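Local coordinates for protein AcrH (PDB 3WXX) that binds the translocator AopB as its type III secretion chaperone, probably keeping it ready for export, at residues F76-I80 with C103-E109. The protein carries 1 engineered substitution. Residues are numbered along the deposited sequence; the frame is centred on the assembly and turned at random.
Sequences FRLAI and CLLQLGE
In the all-helical, TPR-type fold of this chaperone, Phe76 and Cys103 meet where the first turn of helix 76-89 packs against the last turn of helix 95-106, the two arms of a helical hairpin. Their CA atoms are 5.1 Å apart. The Phe76 ring has the CB of Gln106 almost over its centre, a CH-pi contact 4.0 Å from the centroid, while the sulfur of Cys103 makes an edge-on sulfur-aromatic contact, 3.9 Å from CD1 of Phe76. SG lies between the ring edge and the Ala79 methyl, so Cys103 packs against two residues one turn apart on helix 76-89. Deeper in, Ile80 turns CG1 onto CB of Cys103 and CD1 onto CD2 of Leu104; both Ile80 and Leu104 also pack on Trp123 of the AopB chain, so this part of the interface borders the translocator. Helix 95-106 ends in a Schellman motif, with Gly108 at positive phi and Glu109 N bonded back to Leu104 O. Glu109, the N-cap residue of helix 110-126, also takes the end of Arg77. Arg77 starts away from helix 95-106, but bends at chi2 and chi3 bring the guanidinium back, one face lying on CD1 of Leu107, 3.6 Å from CZ. The salt bridge is end-on and two-pronged: Arg77 NH1 reaches Glu109 OE1 at 2.9 Å, nearly straight at 171°, and NH2 meets the syn lone pair of OE2 at 2.7 Å.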
loop_
_atom_site.group_PDB
_atom_site.type_symbol
_atom_site.label_atom_id
_atom_site.label_comp_id
_atom_site.label_asym_id
_atom_site.label_seq_id
_atom_site.Cartn_x
_atom_site.Cartn_y
_atom_site.Cartn_z
ATOM N N PHE A 76 -8.001 10.109 7.249
ATOM C CA PHE A 76 -7.855 8.930 8.130
ATOM C C PHE A 76 -8.110 7.588 7.478
ATOM O O PHE A 76 -7.459 6.592 7.793
ATOM C CB PHE A 76 -8.770 9.064 9.362
ATOM C CG PHE A 76 -8.518 10.326 10.152
ATOM C CD1 PHE A 76 -7.316 10.512 10.817
ATOM C CD2 PHE A 76 -9.474 11.323 10.215
ATOM C CE1 PHE A 76 -7.073 11.670 11.513
ATOM C CE2 PHE A 76 -9.236 12.485 10.919
ATOM C CZ PHE A 76 -8.036 12.657 11.565
ATOM N N ARG A 77 -9.081 7.555 6.590
ATOM C CA ARG A 77 -9.489 6.322 5.942
ATOM C C ARG A 77 -8.368 5.826 5.030
ATOM O O ARG A 77 -8.048 4.638 4.992
ATOM C CB ARG A 77 -10.760 6.590 5.128
ATOM C CG ARG A 77 -11.584 5.425 4.682
ATOM C CD ARG A 77 -11.973 4.477 5.807
ATOM N NE ARG A 77 -13.283 4.816 6.341
ATOM C CZ ARG A 77 -13.875 4.150 7.329
ATOM N NH1 ARG A 77 -13.255 3.116 7.908
ATOM N NH2 ARG A 77 -15.081 4.530 7.750
ATOM N N LEU A 78 -7.816 6.754 4.252
ATOM C CA LEU A 78 -6.747 6.453 3.310
ATOM C C LEU A 78 -5.461 6.093 4.031
ATOM O O LEU A 78 -4.666 5.322 3.534
ATOM C CB LEU A 78 -6.487 7.651 2.399
ATOM C CG LEU A 78 -7.596 8.116 1.432
ATOM C CD1 LEU A 78 -7.043 9.022 0.333
ATOM C CD2 LEU A 78 -8.353 6.951 0.806
ATOM N N ALA A 79 -5.265 6.666 5.214
ATOM C CA ALA A 79 -4.124 6.332 6.048
ATOM C C ALA A 79 -4.192 4.899 6.554
ATOM O O ALA A 79 -3.188 4.175 6.538
ATOM C CB ALA A 79 -4.054 7.299 7.205
ATOM N N ILE A 80 -5.383 4.469 6.991
ATOM C CA ILE A 80 -5.592 3.064 7.414
ATOM C C ILE A 80 -5.248 2.095 6.321
ATOM O O ILE A 80 -4.638 1.066 6.569
ATOM C CB ILE A 80 -7.018 2.809 7.847
ATOM C CG1 ILE A 80 -7.334 3.592 9.122
ATOM C CG2 ILE A 80 -7.223 1.355 8.143
ATOM C CD1 ILE A 80 -8.768 4.031 9.268
ATOM N N CYS A 103 -6.423 6.497 13.864
ATOM C CA CYS A 103 -7.253 6.870 12.730
ATOM C C CYS A 103 -8.661 6.300 12.866
ATOM O O CYS A 103 -9.650 7.016 12.718
ATOM C CB CYS A 103 -6.586 6.409 11.438
ATOM S SG CYS A 103 -5.103 7.366 11.026
ATOM N N LEU A 104 -8.769 5.024 13.199
ATOM C CA LEU A 104 -10.098 4.386 13.406
ATOM C C LEU A 104 -10.933 5.052 14.476
ATOM O O LEU A 104 -12.107 5.287 14.279
ATOM C CB LEU A 104 -9.948 2.913 13.698
ATOM C CG LEU A 104 -9.515 2.121 12.448
ATOM C CD1 LEU A 104 -9.188 0.688 12.806
ATOM C CD2 LEU A 104 -10.592 2.141 11.372
ATOM N N LEU A 105 -10.290 5.450 15.568
ATOM C CA LEU A 105 -10.962 6.133 16.677
ATOM C C LEU A 105 -11.507 7.471 16.250
ATOM O O LEU A 105 -12.577 7.851 16.675
ATOM C CB LEU A 105 -9.996 6.334 17.871
ATOM C CG LEU A 105 -10.547 7.108 19.090
ATOM C CD1 LEU A 105 -11.775 6.419 19.671
ATOM C CD2 LEU A 105 -9.463 7.230 20.123
ATOM N N GLN A 106 -10.740 8.206 15.455
ATOM C CA GLN A 106 -11.194 9.474 14.933
ATOM C C GLN A 106 -12.427 9.305 14.059
ATOM O O GLN A 106 -13.197 10.238 13.924
ATOM C CB GLN A 106 -10.087 10.159 14.132
ATOM C CG GLN A 106 -8.988 10.692 15.027
ATOM C CD GLN A 106 -9.452 11.829 15.910
ATOM O OE1 GLN A 106 -9.317 11.733 17.118
ATOM N NE2 GLN A 106 -10.031 12.889 15.328
ATOM N N LEU A 107 -12.609 8.139 13.444
ATOM C CA LEU A 107 -13.793 7.910 12.596
ATOM C C LEU A 107 -14.935 7.236 13.354
ATOM O O LEU A 107 -15.983 6.962 12.776
ATOM C CB LEU A 107 -13.433 7.032 11.399
ATOM C CG LEU A 107 -12.475 7.590 10.378
ATOM C CD1 LEU A 107 -12.044 6.485 9.448
ATOM C CD2 LEU A 107 -13.112 8.722 9.595
ATOM N N GLY A 108 -14.727 6.938 14.626
ATOM C CA GLY A 108 -15.756 6.330 15.420
ATOM C C GLY A 108 -15.784 4.825 15.302
ATOM O O GLY A 108 -16.647 4.186 15.885
ATOM N N GLU A 109 -14.839 4.237 14.575
ATOM C CA GLU A 109 -14.826 2.790 14.453
ATOM C C GLU A 109 -14.106 2.135 15.624
ATOM O O GLU A 109 -12.941 1.762 15.546
ATOM C CB GLU A 109 -14.311 2.352 13.085
ATOM C CG GLU A 109 -15.456 2.129 12.128
ATOM C CD GLU A 109 -15.082 2.407 10.694
ATOM O OE1 GLU A 109 -14.271 1.624 10.122
ATOM O OE2 GLU A 109 -15.610 3.405 10.156
#